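Local atomic coordinates of halogenase PltM (Pseudomonas fluorescens, PDB entry 6BZN), a protein that halogenates phenolic compounds, accepting chloride, bromide or iodide, and probably does so as a flavin-dependent enzyme that uses FAD. Residues A[78-83]-A[442-447]; A[110-115]-A[348-353]. One frame throughout, in Å; residues are numbered along the deposited sequence.

Interaction 1: residues A[78-83]-A[442-447]; sequences SKRFDI and GDARQF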
ATOM      1  N   SER A  78       0.823  -7.887  15.603  1.00 14.80           N
ATOM      2  CA  SER A  78       0.460  -9.127  16.269  1.00 15.24           C
ATOM      3  C   SER A  78       1.271  -9.365  17.552  1.00 15.71           C
ATOM      4  O   SER A  78       0.711  -9.694  18.590  1.00 15.25           O
ATOM      5  CB  SER A  78       0.647 -10.298  15.304  1.00 15.48           C
ATOM      6  OG  SER A  78       0.279 -11.528  15.904  1.00 15.06           O
ATOM      7  N   LYS A  79       2.576  -9.158  17.473  1.00 17.43           N
ATOM      8  CA  LYS A  79       3.459  -9.421  18.612  1.00 19.29           C
ATOM      9  C   LYS A  79       3.389  -8.298  19.640  1.00 18.14           C
ATOM     10  O   LYS A  79       3.349  -8.560  20.841  1.00 17.28           O
ATOM     11  CB  LYS A  79       4.901  -9.643  18.147  1.00 22.47           C
ATOM     12  CG  LYS A  79       5.733 -10.458  19.132  1.00 27.63           C
ATOM     13  CD  LYS A  79       5.353 -11.938  19.067  1.00 31.78           C
ATOM     14  CE  LYS A  79       6.095 -12.787  20.081  1.00 37.51           C
ATOM     15  NZ  LYS A  79       5.975 -14.235  19.727  1.00 41.75           N
ATOM     16  N   ARG A  80       3.370  -7.055  19.168  1.00 17.00           N
ATOM     17  CA  ARG A  80       3.277  -5.881  20.050  1.00 17.19           C
ATOM     18  C   ARG A  80       2.029  -5.910  20.935  1.00 17.38           C
ATOM     19  O   ARG A  80       2.090  -5.456  22.076  1.00 17.06           O
ATOM     20  CB  ARG A  80       3.312  -4.590  19.224  1.00 17.20           C
ATOM     21  CG  ARG A  80       3.078  -3.293  19.976  1.00 17.18           C
ATOM     22  CD  ARG A  80       4.176  -3.056  20.995  1.00 17.01           C
ATOM     23  NE  ARG A  80       3.967  -1.813  21.722  1.00 17.27           N
ATOM     24  CZ  ARG A  80       3.115  -1.651  22.734  1.00 17.53           C
ATOM     25  NH1 ARG A  80       2.366  -2.655  23.168  1.00 17.85           N
ATOM     26  NH2 ARG A  80       3.033  -0.459  23.333  1.00 17.10           N
ATOM     27  N   PHE A  81       0.919  -6.441  20.424  1.00 17.51           N
ATOM     28  CA  PHE A  81      -0.336  -6.458  21.183  1.00 18.67           C
ATOM     29  C   PHE A  81      -0.835  -7.856  21.552  1.00 20.12           C
ATOM     30  O   PHE A  81      -1.934  -7.983  22.093  1.00 22.34           O
ATOM     31  CB  PHE A  81      -1.410  -5.633  20.443  1.00 18.35           C
ATOM     32  CG  PHE A  81      -1.045  -4.188  20.309  1.00 18.19           C
ATOM     33  CD1 PHE A  81      -1.162  -3.335  21.396  1.00 18.85           C
ATOM     34  CD2 PHE A  81      -0.536  -3.678  19.116  1.00 18.10           C
ATOM     35  CE1 PHE A  81      -0.793  -1.999  21.294  1.00 19.04           C
ATOM     36  CE2 PHE A  81      -0.178  -2.344  19.006  1.00 18.28           C
ATOM     37  CZ  PHE A  81      -0.301  -1.500  20.098  1.00 18.32           C
ATOM     38  N   ASP A  82      -0.027  -8.889  21.301  1.00 21.28           N
ATOM     39  CA  ASP A  82      -0.374 -10.281  21.634  1.00 23.38           C
ATOM     40  C   ASP A  82      -1.731 -10.696  21.037  1.00 21.63           C
ATOM     41  O   ASP A  82      -2.607 -11.186  21.740  1.00 21.16           O
ATOM     42  CB  ASP A  82      -0.336 -10.516  23.166  1.00 27.70           C
ATOM     43  CG  ASP A  82      -0.647 -11.981  23.562  1.00 34.07           C
ATOM     44  OD1 ASP A  82      -0.165 -12.910  22.867  1.00 37.41           O
ATOM     45  OD2 ASP A  82      -1.397 -12.201  24.561  1.00 42.62           O
ATOM     46  N   ILE A  83      -1.899 -10.466  19.736  1.00 18.70           N
ATOM     47  CA  ILE A  83      -3.039 -10.981  19.014  1.00 18.22           C
ATOM     48  C   ILE A  83      -2.513 -11.851  17.887  1.00 17.51           C
ATOM     49  O   ILE A  83      -2.245 -11.351  16.792  1.00 16.96           O
ATOM     50  CB  ILE A  83      -3.949  -9.854  18.462  1.00 17.73           C
ATOM     51  CG1 ILE A  83      -4.336  -8.894  19.587  1.00 18.54           C
ATOM     52  CG2 ILE A  83      -5.185 -10.477  17.846  1.00 17.67           C
ATOM     53  CD1 ILE A  83      -5.264  -7.755  19.201  1.00 18.78           C
ATOM     54  N   GLY A 442      10.519  -9.429  24.514  1.00 31.01           N
ATOM     55  CA  GLY A 442       9.186  -9.058  24.987  1.00 30.34           C
ATOM     56  C   GLY A 442       8.996  -7.585  25.343  1.00 28.67           C
ATOM     57  O   GLY A 442       7.978  -7.224  25.925  1.00 29.15           O
ATOM     58  N   ASP A 443       9.941  -6.723  24.967  1.00 27.16           N
ATOM     59  CA  ASP A 443       9.999  -5.347  25.480  1.00 26.51           C
ATOM     60  C   ASP A 443       9.296  -4.367  24.521  1.00 25.35           C
ATOM     61  O   ASP A 443       9.913  -3.798  23.619  1.00 23.74           O
ATOM     62  CB  ASP A 443      11.456  -4.949  25.723  1.00 28.19           C
ATOM     63  CG  ASP A 443      11.607  -3.656  26.528  1.00 30.06           C
ATOM     64  OD1 ASP A 443      10.691  -2.802  26.540  1.00 30.77           O
ATOM     65  OD2 ASP A 443      12.688  -3.482  27.133  1.00 33.28           O
ATOM     66  N   ALA A 444       8.002  -4.175  24.758  1.00 24.50           N
ATOM     67  CA  ALA A 444       7.169  -3.272  23.966  1.00 24.76           C
ATOM     68  C   ALA A 444       7.659  -1.821  23.960  1.00 24.93           C
ATOM     69  O   ALA A 444       7.651  -1.170  22.913  1.00 23.48           O
ATOM     70  CB  ALA A 444       5.741  -3.324  24.472  1.00 24.47           C
ATOM     71  N   ARG A 445       8.071  -1.304  25.119  1.00 26.68           N
ATOM     72  CA  ARG A 445       8.493   0.101  25.197  1.00 28.40           C
ATOM     73  C   ARG A 445       9.755   0.343  24.385  1.00 25.74           C
ATOM     74  O   ARG A 445       9.876   1.355  23.707  1.00 23.03           O
ATOM     75  CB  ARG A 445       8.681   0.568  26.648  1.00 32.48           C
ATOM     76  CG  ARG A 445       7.428   0.540  27.515  1.00 38.28           C
ATOM     77  CD  ARG A 445       6.206   1.157  26.844  1.00 44.44           C
ATOM     78  NE  ARG A 445       4.946   0.799  27.491  1.00 51.33           N
ATOM     79  CZ  ARG A 445       4.482   1.325  28.625  1.00 57.12           C
ATOM     80  NH1 ARG A 445       5.171   2.257  29.293  1.00 59.48           N
ATOM     81  NH2 ARG A 445       3.309   0.906  29.110  1.00 58.89           N
ATOM     82  N   GLN A 446      10.681  -0.603  24.454  1.00 23.74           N
ATOM     83  CA  GLN A 446      11.899  -0.545  23.668  1.00 24.67           C
ATOM     84  C   GLN A 446      11.586  -0.526  22.165  1.00 21.42           C
ATOM     85  O   GLN A 446      12.142   0.277  21.424  1.00 20.26           O
ATOM     86  CB  GLN A 446      12.780  -1.736  24.026  1.00 27.03           C
ATOM     87  CG  GLN A 446      13.994  -1.957  23.143  1.00 30.86           C
ATOM     88  CD  GLN A 446      14.718  -3.234  23.522  1.00 33.70           C
ATOM     89  OE1 GLN A 446      15.448  -3.260  24.514  1.00 38.42           O
ATOM     90  NE2 GLN A 446      14.501  -4.310  22.753  1.00 32.98           N
ATOM     91  N   PHE A 447      10.692  -1.410  21.727  1.00 19.34           N
ATOM     92  CA  PHE A 447      10.273  -1.436  20.329  1.00 18.07           C
ATOM     93  C   PHE A 447       9.672  -0.086  19.890  1.00 17.69           C
ATOM     94  O   PHE A 447      10.031   0.448  18.839  1.00 17.68           O
ATOM     95  CB  PHE A 447       9.244  -2.544  20.054  1.00 17.86           C
ATOM     96  CG  PHE A 447       8.500  -2.326  18.762  1.00 17.28           C
ATOM     97  CD1 PHE A 447       9.103  -2.631  17.539  1.00 17.25           C
ATOM     98  CD2 PHE A 447       7.256  -1.716  18.757  1.00 17.36           C
ATOM     99  CE1 PHE A 447       8.443  -2.366  16.344  1.00 16.78           C
ATOM    100  CE2 PHE A 447       6.597  -1.452  17.572  1.00 16.82           C
ATOM    101  CZ  PHE A 447       7.197  -1.764  16.368  1.00 16.92           C
TER
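The guanidinium group of Arg80 lies between Ala444 and Phe81: the methyl CB of Ala444 sits 3.4 Å above one face, off centre toward the rim, and CZ of its sequence neighbour Phe81 is over the opposite face. At the edge of the group, near its plane, comes CD2 of Phe447, whose ring plane stands at 87° to the guanidinium. Ala444 CB is 3.6 Å from Arg80 CZ, while Arg80 CD is 4.0 Å from Phe447 CD2. With CG anti to the backbone N (chi1 174°) and a bend at chi2 (63°), the arginine chain lays CG over a face of the Phe81 ring and still carries its head across to the other helix. No hydrogen bond joins the two segments; the polar anchor lies one residue further on, where Arg80 NH2 forms a salt bridge with Asp448. This carboxylate probably also eases the nearness of Arg445, whose NE is 4.7 Å from Arg80 NH2. Asp443 is the N-cap of helix 444-452, its OD1 accepting from Gln446 N at 3.0 Å from above the carboxylate plane. On the other segment, Ser78 OG donates to Ile83 O at 2.7 Å, tying Ile83 back to the end region of helix 68-81. Phe447 also touches Leu362 and Leu438, so the contact rests on helices 352-374 and 410-441. The arrangement is a helix-to-helix contact, away from the flavin site, that joins the end region of helix 68-81 to the N-capped first turn of helix 444-452.

Interaction 2: residues A[110-115]-A[348-353]; sequences FSFAWH and PLFSRG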
ATOM      1  N   PHE A 110       7.365  -8.765  -7.208  1.00 17.34           N
ATOM      2  CA  PHE A 110       6.809  -7.800  -8.162  1.00 17.48           C
ATOM      3  C   PHE A 110       7.493  -8.047  -9.502  1.00 17.18           C
ATOM      4  O   PHE A 110       8.710  -8.201  -9.547  1.00 18.23           O
ATOM      5  CB  PHE A 110       7.090  -6.351  -7.728  1.00 18.19           C
ATOM      6  CG  PHE A 110       6.183  -5.798  -6.623  1.00 18.98           C
ATOM      7  CD1 PHE A 110       5.047  -6.466  -6.156  1.00 19.72           C
ATOM      8  CD2 PHE A 110       6.449  -4.538  -6.096  1.00 19.54           C
ATOM      9  CE1 PHE A 110       4.231  -5.896  -5.172  1.00 20.23           C
ATOM     10  CE2 PHE A 110       5.645  -3.977  -5.096  1.00 19.23           C
ATOM     11  CZ  PHE A 110       4.530  -4.653  -4.642  1.00 19.02           C
ATOM     12  N   SER A 111       6.726  -8.095 -10.585  1.00 15.16           N
ATOM     13  CA  SER A 111       7.291  -8.199 -11.920  1.00 14.57           C
ATOM     14  C   SER A 111       6.798  -7.031 -12.767  1.00 13.94           C
ATOM     15  O   SER A 111       5.686  -6.515 -12.566  1.00 12.45           O
ATOM     16  CB  SER A 111       6.927  -9.528 -12.576  1.00 14.94           C
ATOM     17  OG  SER A 111       5.530  -9.661 -12.718  1.00 16.01           O
ATOM     18  N   PHE A 112       7.648  -6.617 -13.702  1.00 13.14           N
ATOM     19  CA  PHE A 112       7.386  -5.462 -14.547  1.00 13.23           C
ATOM     20  C   PHE A 112       7.698  -5.832 -15.981  1.00 13.95           C
ATOM     21  O   PHE A 112       8.804  -6.284 -16.247  1.00 14.03           O
ATOM     22  CB  PHE A 112       8.244  -4.267 -14.113  1.00 13.56           C
ATOM     23  CG  PHE A 112       8.026  -3.860 -12.680  1.00 13.68           C
ATOM     24  CD1 PHE A 112       8.718  -4.485 -11.652  1.00 13.84           C
ATOM     25  CD2 PHE A 112       7.092  -2.888 -12.354  1.00 14.04           C
ATOM     26  CE1 PHE A 112       8.500  -4.128 -10.332  1.00 14.28           C
ATOM     27  CE2 PHE A 112       6.863  -2.532 -11.034  1.00 13.82           C
ATOM     28  CZ  PHE A 112       7.573  -3.140 -10.020  1.00 13.82           C
ATOM     29  N   ALA A 113       6.733  -5.666 -16.888  1.00 13.91           N
ATOM     30  CA  ALA A 113       6.931  -5.899 -18.314  1.00 13.71           C
ATOM     31  C   ALA A 113       6.599  -4.616 -19.050  1.00 13.69           C
ATOM     32  O   ALA A 113       5.527  -4.033 -18.838  1.00 12.95           O
ATOM     33  CB  ALA A 113       6.037  -7.025 -18.794  1.00 13.64           C
ATOM     34  N   TRP A 114       7.528  -4.156 -19.891  1.00 13.68           N
ATOM     35  CA  TRP A 114       7.428  -2.850 -20.544  1.00 13.62           C
ATOM     36  C   TRP A 114       6.926  -3.010 -21.978  1.00 13.55           C
ATOM     37  O   TRP A 114       7.214  -4.020 -22.652  1.00 14.15           O
ATOM     38  CB  TRP A 114       8.790  -2.142 -20.508  1.00 14.13           C
ATOM     39  CG  TRP A 114       8.830  -0.776 -21.138  1.00 14.37           C
ATOM     40  CD1 TRP A 114       8.556   0.426 -20.539  1.00 14.61           C
ATOM     41  CD2 TRP A 114       9.162  -0.478 -22.489  1.00 14.84           C
ATOM     42  NE1 TRP A 114       8.699   1.450 -21.437  1.00 14.68           N
ATOM     43  CE2 TRP A 114       9.082   0.927 -22.641  1.00 15.04           C
ATOM     44  CE3 TRP A 114       9.540  -1.259 -23.588  1.00 15.51           C
ATOM     45  CZ2 TRP A 114       9.361   1.565 -23.850  1.00 15.08           C
ATOM     46  CZ3 TRP A 114       9.818  -0.623 -24.799  1.00 15.76           C
ATOM     47  CH2 TRP A 114       9.721   0.775 -24.919  1.00 15.73           C
ATOM     48  N   HIS A 115       6.173  -2.023 -22.434  1.00 13.37           N
ATOM     49  CA  HIS A 115       5.549  -2.020 -23.766  1.00 13.18           C
ATOM     50  C   HIS A 115       5.592  -0.645 -24.359  1.00 13.88           C
ATOM     51  O   HIS A 115       5.759   0.341 -23.641  1.00 14.11           O
ATOM     52  CB  HIS A 115       4.095  -2.428 -23.683  1.00 13.23           C
ATOM     53  CG  HIS A 115       3.886  -3.670 -22.901  1.00 13.44           C
ATOM     54  ND1 HIS A 115       3.920  -4.919 -23.470  1.00 13.67           N
ATOM     55  CD2 HIS A 115       3.713  -3.859 -21.576  1.00 13.75           C
ATOM     56  CE1 HIS A 115       3.738  -5.829 -22.533  1.00 13.97           C
ATOM     57  NE2 HIS A 115       3.623  -5.209 -21.375  1.00 13.75           N
ATOM     58  N   PRO A 348      -1.610   3.075  -6.580  1.00 12.50           N
ATOM     59  CA  PRO A 348      -1.399   1.660  -6.273  1.00 12.24           C
ATOM     60  C   PRO A 348       0.028   1.157  -6.522  1.00 12.06           C
ATOM     61  O   PRO A 348       0.413   0.114  -5.964  1.00 11.58           O
ATOM     62  CB  PRO A 348      -2.375   0.940  -7.200  1.00 13.03           C
ATOM     63  CG  PRO A 348      -2.763   1.954  -8.240  1.00 13.03           C
ATOM     64  CD  PRO A 348      -2.723   3.267  -7.527  1.00 12.63           C
ATOM     65  N   LEU A 349       0.798   1.879  -7.334  1.00 11.74           N
ATOM     66  CA  LEU A 349       2.128   1.439  -7.747  1.00 11.86           C
ATOM     67  C   LEU A 349       3.062   1.261  -6.566  1.00 11.92           C
ATOM     68  O   LEU A 349       3.327   2.202  -5.824  1.00 11.91           O
ATOM     69  CB  LEU A 349       2.754   2.428  -8.732  1.00 12.13           C
ATOM     70  CG  LEU A 349       4.110   1.990  -9.295  1.00 12.52           C
ATOM     71  CD1 LEU A 349       3.940   0.799 -10.219  1.00 12.93           C
ATOM     72  CD2 LEU A 349       4.818   3.130 -10.007  1.00 12.92           C
ATOM     73  N   PHE A 350       3.568   0.044  -6.418  1.00 11.58           N
ATOM     74  CA  PHE A 350       4.429  -0.384  -5.298  1.00 11.70           C
ATOM     75  C   PHE A 350       3.697  -0.647  -3.996  1.00 11.49           C
ATOM     76  O   PHE A 350       4.342  -0.996  -3.005  1.00 10.88           O
ATOM     77  CB  PHE A 350       5.620   0.556  -5.041  1.00 12.45           C
ATOM     78  CG  PHE A 350       6.572   0.660  -6.187  1.00 12.73           C
ATOM     79  CD1 PHE A 350       7.232  -0.469  -6.645  1.00 13.41           C
ATOM     80  CD2 PHE A 350       6.832   1.869  -6.787  1.00 13.20           C
ATOM     81  CE1 PHE A 350       8.126  -0.407  -7.695  1.00 13.69           C
ATOM     82  CE2 PHE A 350       7.727   1.945  -7.840  1.00 14.03           C
ATOM     83  CZ  PHE A 350       8.376   0.808  -8.294  1.00 13.97           C
ATOM     84  N   SER A 351       2.371  -0.484  -3.980  1.00 11.23           N
ATOM     85  CA  SER A 351       1.547  -0.883  -2.860  1.00 12.08           C
ATOM     86  C   SER A 351       2.039  -0.304  -1.513  1.00 11.99           C
ATOM     87  O   SER A 351       2.095  -0.982  -0.495  1.00 12.29           O
ATOM     88  CB  SER A 351       1.405  -2.418  -2.861  1.00 12.16           C
ATOM     89  OG  SER A 351       0.225  -2.787  -2.191  1.00 13.10           O
ATOM     90  N   ARG A 352       2.380   0.984  -1.524  1.00 12.13           N
ATOM     91  CA  ARG A 352       2.872   1.655  -0.325  1.00 12.66           C
ATOM     92  C   ARG A 352       1.755   1.996   0.681  1.00 12.87           C
ATOM     93  O   ARG A 352       2.032   2.139   1.869  1.00 12.47           O
ATOM     94  CB  ARG A 352       3.652   2.932  -0.683  1.00 12.76           C
ATOM     95  CG  ARG A 352       4.831   2.717  -1.631  1.00 13.24           C
ATOM     96  CD  ARG A 352       5.814   1.642  -1.173  1.00 13.27           C
ATOM     97  NE  ARG A 352       6.426   1.974   0.113  1.00 13.71           N
ATOM     98  CZ  ARG A 352       7.395   1.282   0.709  1.00 14.17           C
ATOM     99  NH1 ARG A 352       7.902   0.175   0.148  1.00 14.26           N
ATOM    100  NH2 ARG A 352       7.859   1.706   1.885  1.00 15.07           N
ATOM    101  N   GLY A 353       0.514   2.094   0.210  1.00 13.23           N
ATOM    102  CA  GLY A 353      -0.627   2.435   1.079  1.00 13.26           C
ATOM    103  C   GLY A 353      -0.793   1.519   2.281  1.00 13.55           C
ATOM    104  O   GLY A 353      -0.898   1.987   3.416  1.00 12.35           O
TER
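Phe110 and Phe112, both on strand 109-114 of the mixed sheet, meet Phe350 in a type II beta turn, Pro348 to Ser351, that leads into helix 352-374 beside the FAD site. The tight part is aromatic. CZ of Phe112 comes to 3.6 Å from CE1 of Phe350, the two ring planes inclined at 53°. Phe110 reaches the same residue nearer its backbone: its CE2 is 3.8 Å from Phe350 CA and approaches the edge of the Phe350 ring, 4.2 Å from CD1. In all three phenylalanines CG is anti to the carbonyl carbon; for Phe350 (chi1 -62°) this swings the ring toward the strand although its CB does not aim there. Phe350 also stacks on Trp420 and touches Leu399 and Ser403 of helix 383-406, so its ring is wedged between sheet and helices. No hydrogen bond crosses the contact. Contact is looser toward the flavin side, where Phe110 CZ stays 4.2 Å from Ser351 CB. Ser351, an FAD-binding residue in another structure of this protein, is hydrogen-bonded through OG to Ala65 O and to a glycerol, probably from the crystallisation liquor, that also binds Pro348 O. Here no FAD is bound. The turn itself is closed by Ser351 N donating to Pro348 O at 2.9 Å. The carbonyl of Phe350, the third residue of the turn, faces the edge of the Phe110 ring, its O in the ring plane and 3.9 Å from Phe110 CE2.

How the interactions relate
The centres of the two contacts are about 32 Å apart, with about 15 Å between their nearest atoms, and they do not touch. Along the chain both segments of interaction 2 fall between those of interaction 1: 78-83, 110-115, 348-353, then 442-447. Helix 352-374 connects them, starting within interaction 2 and later passing Arg80, Phe81 and Phe447 of interaction 1. Interaction 2 is buried, its centre about 11 Å from that of the chain, and joins the mixed sheet to the FAD site; interaction 1 is partly buried, its centre about 23 Å from that of the chain, and attaches helix 444-452 to helix 68-81. Together they tie N-terminal flavin-binding and sheet regions to later helical parts.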